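Local atomic coordinates of pyruvate kinase 1 (Trypanosoma brucei brucei, PDB entry 4HYV), a protein that catalyses the last step of glycolysis, transferring the phosphoryl group of phosphoenolpyruvate to ADP to give pyruvate and ATP. Residues A211-T216 and K239-Q244; I259-G264 and C281-C286; C26-S31 and S47-N52. All coordinates share one frame; numbering follows the deposited sequence.

All three contacts are buried and belong to one eight-stranded barrel, yet their chemistry differs with their place on the barrel. Contact 2 lies on the outside of the barrel wall, where strand 258-262 meets helix 275-289 through apolar groups alone. Contact 3 is a parallel strand pair in which Arg50 reaches the phosphate of phosphoenolpyruvate and Asn52 a potassium ion. Contact 1 gathers at the ends of two strands, where Lys239 hydrogen-bonds phosphoenolpyruvate and Glu241 binds magnesium. Contacts 1 and 2 use adjacent strands, 235-240 and 258-262, with Ile240 N probably hydrogen-bonded to Met260 O at 2.8 Å. Contact 3 approaches the same ligand, its centre about 21 Å from that of contact 1.

Contact 1. Residues A211-T216 and K239-Q244; sequences ASFIRT and KIENHQ. With MG (magnesium ion), chain C; PEP (phosphoenolpyruvate), chain E.
Glu241 lays its carboxylate flat against the ring of Phe213, the two planes only 7° apart and OE2 riding 3.7 Å above the ring plane over its centre. With CG placed between the backbone N and the carbonyl carbon (chi1 44°), the glutamate chain runs back toward residues 212 and 213. Its two oxygens then divide the work: OE2 takes the N-H of Phe213 on its anti side at 2.9 Å, while OE1 binds magnesium at 2.1 Å. Lys239 packs in alongside, its NZ donating to Ser212 OG at 2.8 Å and to PEP O2 at 3.0 Å, with a salt bridge to Asp84 besides. One water accepts from NZ, donates to Glu241 OE2 and ligates the magnesium, so this end is densely bonded.

Arg215 and Gln244 lie partly exposed on the solvent side, where polar bonds are fewer, while Asn242 stays buried. The Asn242 amide meets the aliphatic part of the arginine, ND2 lying 3.4 Å from Arg215 CG, and the amide stands nearly upright to the guanidinium. Asn242 OD1 caps the following helix at Gly245 N. These are the C-terminal strand ends of a TIM barrel: strands 208-211 and 235-240 lie side by side, helices 217-227 and 243-247 lead off from them, and Ile214 and Ile240 both rest on Ile252 of helix 249-255.

Contact 2. Residues I259-G264 and C281-C286; sequences IMVARG and CIISKC. With PEP (phosphoenolpyruvate), chain E.
Ile259 spreads its two branches over helix 275-289: CG2 touches CG2 of Ile282 at 3.7 Å, and CG1 lies 3.6 Å from the sulfur of Cys286. Ile282 CG2 serves two partners, since Val261 CG2 also reaches it, at 3.9 Å. With Val261 CG1 anti to the backbone N (chi1 -170°), CG2 stands anti to the carbonyl carbon and is the methyl that meets the helix. Ile283 closes the patch more distantly, its CG1 being 4.3 Å from Val261 CG2.

Strand 259-262 and the helical segment 281-286 run antiparallel, 171° between their directions with axes 9.3 Å apart, the usual way a TIM-barrel helix lies on its wall. Alternation along the strand sends Ile259 and Val261 to the helix and Met260 inward, where SD comes within 3.6 Å of PEP C3. At the strand's end the chain turns into helix 263-269, and Gly264 N hydrogen-bonds the ligand carboxylate, although the place of O2' is less certain.

Around this lies a second shell: Ile253 packs on Ile259 and Cys286, and Ile240 on Ile259 and Ile282. Arg263 pairs with Asp316, and its backbone oxygen accepts a hydrogen bond from Arg311 of a neighbouring subunit.

Contact 3. Residues C26-S31 and S47-N52; sequences CTIGPS and SVARMN. With K (potassium ion), chain D; PEP (phosphoenolpyruvate), chain E.
Val48 meets the first strand through its backbone: its carbonyl oxygen takes the N-H of Cys26 at 2.9 Å, and its side chain leans on Ala82 of the next strand. Ala49 pairs with Cys26 and turns its methyl to the Cys26 side of the sheet, where Ile28 CG1 lies 4.0 Å from Ala49 CB.

Arg50 is bonded at both ends, through its backbone and its guanidinium. Its N-H goes to Cys26 O at 2.8 Å, its own carbonyl receives Ile28 N at 3.1 Å, and its side chain lies side by side with Thr27. Extended from CG to NE, it carries NH1 to Thr27 OG1 at 2.7 Å, with the hydroxyl oxygen just 1° out of the guanidinium plane. NH2 comes within 2.9 Å of PEP O1P, also at the guanidinium edge, and NE pairs with Asp84, so partners around the rim fix its rotation. Met51 faces helix 58-75, packing on His61 and Ile65.

Asn52 CB lies above one face of the same guanidinium, offset toward its rim. With CG anti to the backbone N (chi1 -179°), OD1 reaches potassium at 2.7 Å; Ser54, Asp84, Thr85 O and PEP O1P are further ligands. A water links its N-H to Ile28 O. The pair forms a beta-alpha-beta unit with helix 35-44, opening the barrel's strand order: strand 23-27 is flanked on its other side by 327-330, and 46-52 by 80-84.

Contact 1. Residues A211-T216 and K239-Q244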
# COMPACT_ATOMS: atom_id res chain seq x y z
N ALA A 211 -19.61 34.24 -3.99
CA ALA A 211 -19.07 35.54 -3.54
C ALA A 211 -17.76 35.83 -4.28
O ALA A 211 -16.77 35.13 -4.10
CB ALA A 211 -18.84 35.53 -2.03
N SER A 212 -17.79 36.83 -5.16
CA SER A 212 -16.66 37.09 -6.01
C SER A 212 -15.46 37.64 -5.22
O SER A 212 -15.62 38.38 -4.23
CB SER A 212 -17.06 38.02 -7.15
OG SER A 212 -18.12 37.48 -7.91
N PHE A 213 -14.26 37.25 -5.66
CA PHE A 213 -13.00 37.86 -5.18
C PHE A 213 -12.74 37.71 -3.70
O PHE A 213 -12.02 38.52 -3.12
CB PHE A 213 -12.88 39.33 -5.61
CG PHE A 213 -12.88 39.52 -7.11
CD1 PHE A 213 -11.77 39.17 -7.87
CD2 PHE A 213 -14.05 39.98 -7.78
CE1 PHE A 213 -11.80 39.25 -9.27
CE2 PHE A 213 -14.07 40.08 -9.18
CZ PHE A 213 -12.95 39.71 -9.92
N ILE A 214 -13.24 36.65 -3.08
CA ILE A 214 -12.96 36.46 -1.67
C ILE A 214 -11.46 36.30 -1.44
O ILE A 214 -10.80 35.53 -2.14
CB ILE A 214 -13.71 35.26 -1.09
CG1 ILE A 214 -15.21 35.55 -1.02
CG2 ILE A 214 -13.15 34.92 0.27
CD1 ILE A 214 -15.57 36.72 -0.12
N ARG A 215 -10.91 37.06 -0.50
CA ARG A 215 -9.46 37.08 -0.27
C ARG A 215 -9.08 36.55 1.10
O ARG A 215 -7.95 36.12 1.31
CB ARG A 215 -8.91 38.48 -0.45
CG ARG A 215 -8.74 38.88 -1.91
CD ARG A 215 -7.89 40.14 -2.06
NE ARG A 215 -8.67 41.34 -1.79
CZ ARG A 215 -8.21 42.40 -1.11
NH1 ARG A 215 -6.97 42.41 -0.63
NH2 ARG A 215 -9.00 43.45 -0.90
N THR A 216 -10.02 36.64 2.06
CA THR A 216 -9.73 36.29 3.47
C THR A 216 -10.99 35.70 4.13
O THR A 216 -12.10 35.94 3.66
CB THR A 216 -9.37 37.56 4.29
OG1 THR A 216 -10.51 38.43 4.27
CG2 THR A 216 -8.14 38.29 3.68
N LYS A 239 -15.58 32.44 -4.09
CA LYS A 239 -14.93 32.27 -5.37
C LYS A 239 -13.45 32.62 -5.22
O LYS A 239 -13.11 33.69 -4.72
CB LYS A 239 -15.60 33.15 -6.42
CG LYS A 239 -17.00 32.71 -6.78
CD LYS A 239 -17.77 33.82 -7.48
CE LYS A 239 -17.08 34.27 -8.77
NZ LYS A 239 -17.97 35.22 -9.53
N ILE A 240 -12.56 31.68 -5.55
CA ILE A 240 -11.11 31.94 -5.47
C ILE A 240 -10.63 32.36 -6.85
O ILE A 240 -10.78 31.61 -7.82
CB ILE A 240 -10.34 30.69 -5.06
CG1 ILE A 240 -10.90 30.15 -3.75
CG2 ILE A 240 -8.85 30.99 -4.96
CD1 ILE A 240 -10.77 31.12 -2.59
N GLU A 241 -10.25 33.62 -6.96
CA GLU A 241 -9.91 34.18 -8.23
C GLU A 241 -8.87 35.26 -8.11
O GLU A 241 -8.61 35.98 -9.07
CB GLU A 241 -11.16 34.67 -8.99
CG GLU A 241 -12.17 35.43 -8.17
CD GLU A 241 -13.40 35.81 -8.98
OE1 GLU A 241 -13.36 35.70 -10.24
OE2 GLU A 241 -14.40 36.23 -8.37
N ASN A 242 -8.11 35.22 -7.03
CA ASN A 242 -6.85 35.94 -7.00
C ASN A 242 -5.80 35.30 -6.12
O ASN A 242 -6.03 34.27 -5.46
CB ASN A 242 -7.07 37.39 -6.56
CG ASN A 242 -7.86 37.48 -5.29
OD1 ASN A 242 -7.71 36.65 -4.40
ND2 ASN A 242 -8.84 38.37 -5.27
N HIS A 243 -4.63 35.91 -6.16
CA HIS A 243 -3.45 35.39 -5.52
C HIS A 243 -3.66 35.18 -4.02
O HIS A 243 -3.26 34.16 -3.45
CB HIS A 243 -2.31 36.37 -5.79
CG HIS A 243 -1.07 36.07 -5.02
ND1 HIS A 243 -0.18 35.13 -5.41
CD2 HIS A 243 -0.66 36.52 -3.76
CE1 HIS A 243 0.78 35.02 -4.48
NE2 HIS A 243 0.49 35.87 -3.47
N GLN A 244 -4.25 36.17 -3.36
CA GLN A 244 -4.52 36.11 -1.94
C GLN A 244 -5.52 35.03 -1.59
O GLN A 244 -5.42 34.40 -0.51
CB GLN A 244 -5.08 37.44 -1.49
CG GLN A 244 -4.14 38.28 -0.69
CD GLN A 244 -4.87 39.41 0.01
OE1 GLN A 244 -5.39 40.31 -0.64
NE2 GLN A 244 -4.99 39.31 1.34
MG MG C . -14.50 36.36 -11.89
C1 PEP E . -14.48 33.53 -12.92
O1 PEP E . -13.79 34.60 -12.92
O2' PEP E . -13.96 32.44 -13.28
C2 PEP E . -15.96 33.58 -12.58
C3 PEP E . -16.74 32.27 -12.33
O2 PEP E . -16.48 34.75 -12.13
P PEP E . -16.99 35.96 -13.20
O1P PEP E . -18.35 36.30 -12.53
O2P PEP E . -15.80 36.79 -13.49
O3P PEP E . -17.45 35.24 -14.52
O HOH W 1 -10.34 35.36 -4.72
O HOH W 2 -15.66 37.19 -10.43

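Contact 2. Residues I259-G264 and C281-C286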
# COMPACT_ATOMS: atom_id res chain seq x y z
N ILE A 259 -16.67 26.31 -2.08
CA ILE A 259 -15.69 27.07 -2.84
C ILE A 259 -15.99 26.95 -4.35
O ILE A 259 -16.36 25.86 -4.85
CB ILE A 259 -14.27 26.51 -2.60
CG1 ILE A 259 -13.84 26.72 -1.14
CG2 ILE A 259 -13.27 27.13 -3.58
CD1 ILE A 259 -13.75 28.18 -0.73
N MET A 260 -15.69 28.02 -5.08
CA MET A 260 -15.60 27.95 -6.52
C MET A 260 -14.20 28.25 -6.97
O MET A 260 -13.63 29.27 -6.58
CB MET A 260 -16.54 28.96 -7.17
CG MET A 260 -16.70 28.74 -8.66
SD MET A 260 -17.39 30.16 -9.50
CE MET A 260 -19.12 29.96 -9.06
N VAL A 261 -13.62 27.37 -7.78
CA VAL A 261 -12.37 27.72 -8.47
C VAL A 261 -12.71 28.58 -9.68
O VAL A 261 -13.18 28.07 -10.71
CB VAL A 261 -11.59 26.48 -8.96
CG1 VAL A 261 -10.20 26.92 -9.43
CG2 VAL A 261 -11.50 25.44 -7.85
N ALA A 262 -12.57 29.89 -9.52
CA ALA A 262 -13.13 30.83 -10.48
C ALA A 262 -12.06 31.14 -11.53
O ALA A 262 -11.32 32.13 -11.40
CB ALA A 262 -13.59 32.10 -9.76
N ARG A 263 -11.90 30.23 -12.49
CA ARG A 263 -10.66 30.13 -13.24
C ARG A 263 -10.46 31.35 -14.17
O ARG A 263 -9.36 31.63 -14.57
CB ARG A 263 -10.61 28.81 -14.03
CG ARG A 263 -10.45 27.55 -13.13
CD ARG A 263 -10.22 26.30 -13.97
NE ARG A 263 -11.20 26.18 -15.05
CZ ARG A 263 -11.19 25.19 -15.93
NH1 ARG A 263 -10.32 24.20 -15.80
NH2 ARG A 263 -12.07 25.18 -16.95
N GLY A 264 -11.56 32.05 -14.49
CA GLY A 264 -11.51 33.18 -15.42
C GLY A 264 -10.67 34.33 -14.87
O GLY A 264 -9.55 34.57 -15.34
N CYS A 281 -5.17 21.65 -6.04
CA CYS A 281 -4.96 21.86 -4.62
C CYS A 281 -6.30 22.23 -3.94
O CYS A 281 -6.68 21.64 -2.94
CB CYS A 281 -3.92 22.97 -4.42
SG CYS A 281 -3.63 23.41 -2.71
N ILE A 282 -7.03 23.17 -4.53
CA ILE A 282 -8.27 23.65 -3.94
C ILE A 282 -9.33 22.56 -3.89
O ILE A 282 -9.94 22.32 -2.84
CB ILE A 282 -8.78 24.89 -4.66
CG1 ILE A 282 -7.80 26.07 -4.41
CG2 ILE A 282 -10.18 25.27 -4.21
CD1 ILE A 282 -8.01 27.19 -5.42
N ILE A 283 -9.48 21.83 -4.99
CA ILE A 283 -10.49 20.80 -5.02
C ILE A 283 -10.24 19.75 -3.97
O ILE A 283 -11.16 19.34 -3.24
CB ILE A 283 -10.60 20.13 -6.42
CG1 ILE A 283 -11.23 21.12 -7.44
CG2 ILE A 283 -11.41 18.82 -6.33
CD1 ILE A 283 -11.23 20.60 -8.88
N SER A 284 -8.98 19.31 -3.86
CA SER A 284 -8.65 18.26 -2.90
C SER A 284 -8.81 18.75 -1.46
O SER A 284 -9.29 17.99 -0.58
CB SER A 284 -7.22 17.72 -3.13
OG SER A 284 -7.14 16.97 -4.34
N LYS A 285 -8.45 20.01 -1.20
CA LYS A 285 -8.62 20.54 0.17
C LYS A 285 -10.11 20.55 0.54
O LYS A 285 -10.46 20.34 1.69
CB LYS A 285 -8.04 21.95 0.31
CG LYS A 285 -6.50 22.01 0.27
CD LYS A 285 -6.02 23.45 0.32
CE LYS A 285 -4.54 23.52 0.65
NZ LYS A 285 -4.28 23.11 2.07
N CYS A 286 -10.98 20.86 -0.44
CA CYS A 286 -12.41 20.83 -0.18
C CYS A 286 -12.92 19.41 0.08
O CYS A 286 -13.82 19.19 0.91
CB CYS A 286 -13.19 21.46 -1.35
SG CYS A 286 -12.99 23.26 -1.43
C1 PEP E . -14.48 33.53 -12.92
O1 PEP E . -13.79 34.60 -12.92
O2' PEP E . -13.96 32.44 -13.28
C2 PEP E . -15.96 33.58 -12.58
C3 PEP E . -16.74 32.27 -12.33
O2 PEP E . -16.48 34.75 -12.13
P PEP E . -16.99 35.96 -13.20
O1P PEP E . -18.35 36.30 -12.53
O2P PEP E . -15.80 36.79 -13.49
O3P PEP E . -17.45 35.24 -14.52

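Contact 3. Residues C26-S31 and S47-N52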
# COMPACT_ATOMS: atom_id res chain seq x y z
N CYS A 26 -25.50 26.17 -14.36
CA CYS A 26 -25.62 26.98 -15.60
C CYS A 26 -25.90 28.46 -15.30
O CYS A 26 -26.84 28.78 -14.57
CB CYS A 26 -26.72 26.43 -16.51
SG CYS A 26 -26.59 24.66 -16.85
N THR A 27 -25.14 29.35 -15.95
CA THR A 27 -25.46 30.77 -15.91
C THR A 27 -26.60 31.14 -16.85
O THR A 27 -26.62 30.72 -18.01
CB THR A 27 -24.24 31.62 -16.26
OG1 THR A 27 -23.15 31.19 -15.46
CG2 THR A 27 -24.53 33.12 -15.97
N ILE A 28 -27.59 31.86 -16.32
CA ILE A 28 -28.77 32.31 -17.09
C ILE A 28 -28.52 33.65 -17.80
O ILE A 28 -27.90 34.56 -17.25
CB ILE A 28 -30.05 32.40 -16.22
CG1 ILE A 28 -30.18 31.15 -15.32
CG2 ILE A 28 -31.29 32.54 -17.12
CD1 ILE A 28 -30.16 29.86 -16.11
N GLY A 29 -28.92 33.71 -19.07
CA GLY A 29 -28.89 34.96 -19.83
C GLY A 29 -30.00 34.97 -20.86
O GLY A 29 -30.99 34.26 -20.70
N PRO A 30 -29.84 35.76 -21.94
CA PRO A 30 -30.91 35.87 -22.96
C PRO A 30 -31.22 34.54 -23.66
O PRO A 30 -32.38 34.23 -23.90
CB PRO A 30 -30.34 36.90 -23.97
CG PRO A 30 -28.97 37.28 -23.46
CD PRO A 30 -28.90 36.89 -22.01
N SER A 31 -30.20 33.71 -23.89
CA SER A 31 -30.40 32.36 -24.43
C SER A 31 -31.33 31.51 -23.57
O SER A 31 -31.95 30.57 -24.06
CB SER A 31 -29.07 31.64 -24.60
OG SER A 31 -28.31 32.20 -25.66
N SER A 47 -28.62 21.64 -12.59
CA SER A 47 -29.05 21.47 -11.18
C SER A 47 -29.13 22.76 -10.42
O SER A 47 -29.85 22.84 -9.40
CB SER A 47 -28.14 20.48 -10.41
OG SER A 47 -28.39 19.15 -10.87
N VAL A 48 -28.35 23.75 -10.86
CA VAL A 48 -28.32 25.07 -10.21
C VAL A 48 -28.29 26.15 -11.26
O VAL A 48 -27.52 26.07 -12.22
CB VAL A 48 -27.07 25.23 -9.30
CG1 VAL A 48 -26.99 26.63 -8.71
CG2 VAL A 48 -27.07 24.17 -8.19
N ALA A 49 -29.15 27.16 -11.08
CA ALA A 49 -29.18 28.29 -11.97
C ALA A 49 -28.40 29.43 -11.34
O ALA A 49 -28.63 29.80 -10.18
CB ALA A 49 -30.64 28.73 -12.22
N ARG A 50 -27.44 29.95 -12.07
CA ARG A 50 -26.60 31.04 -11.53
C ARG A 50 -27.01 32.37 -12.13
O ARG A 50 -27.17 32.49 -13.36
CB ARG A 50 -25.12 30.76 -11.80
CG ARG A 50 -24.21 31.97 -11.76
CD ARG A 50 -22.81 31.57 -12.23
NE ARG A 50 -21.84 32.64 -12.05
CZ ARG A 50 -21.28 33.35 -13.04
NH1 ARG A 50 -21.55 33.06 -14.31
NH2 ARG A 50 -20.39 34.31 -12.76
N MET A 51 -27.28 33.35 -11.27
CA MET A 51 -27.51 34.70 -11.75
C MET A 51 -26.27 35.53 -11.54
O MET A 51 -25.79 35.69 -10.42
CB MET A 51 -28.69 35.35 -11.01
CG MET A 51 -29.94 34.51 -11.01
SD MET A 51 -31.22 35.19 -9.92
CE MET A 51 -30.39 35.12 -8.32
N ASN A 52 -25.80 36.14 -12.61
CA ASN A 52 -24.56 36.86 -12.55
C ASN A 52 -24.81 38.35 -12.38
O ASN A 52 -25.17 39.05 -13.33
CB ASN A 52 -23.74 36.61 -13.79
CG ASN A 52 -22.43 37.34 -13.76
OD1 ASN A 52 -22.03 37.90 -12.72
ND2 ASN A 52 -21.75 37.38 -14.88
K K D . -19.95 38.03 -11.06
C1 PEP E . -14.48 33.53 -12.92
O1 PEP E . -13.79 34.60 -12.92
O2' PEP E . -13.96 32.44 -13.28
C2 PEP E . -15.96 33.58 -12.58
C3 PEP E . -16.74 32.27 -12.33
O2 PEP E . -16.48 34.75 -12.13
P PEP E . -16.99 35.96 -13.20
O1P PEP E . -18.35 36.30 -12.53
O2P PEP E . -15.80 36.79 -13.49
O3P PEP E . -17.45 35.24 -14.52
O HOH W 3 -27.63 36.05 -14.93
O HOH W 4 -17.56 39.42 -10.50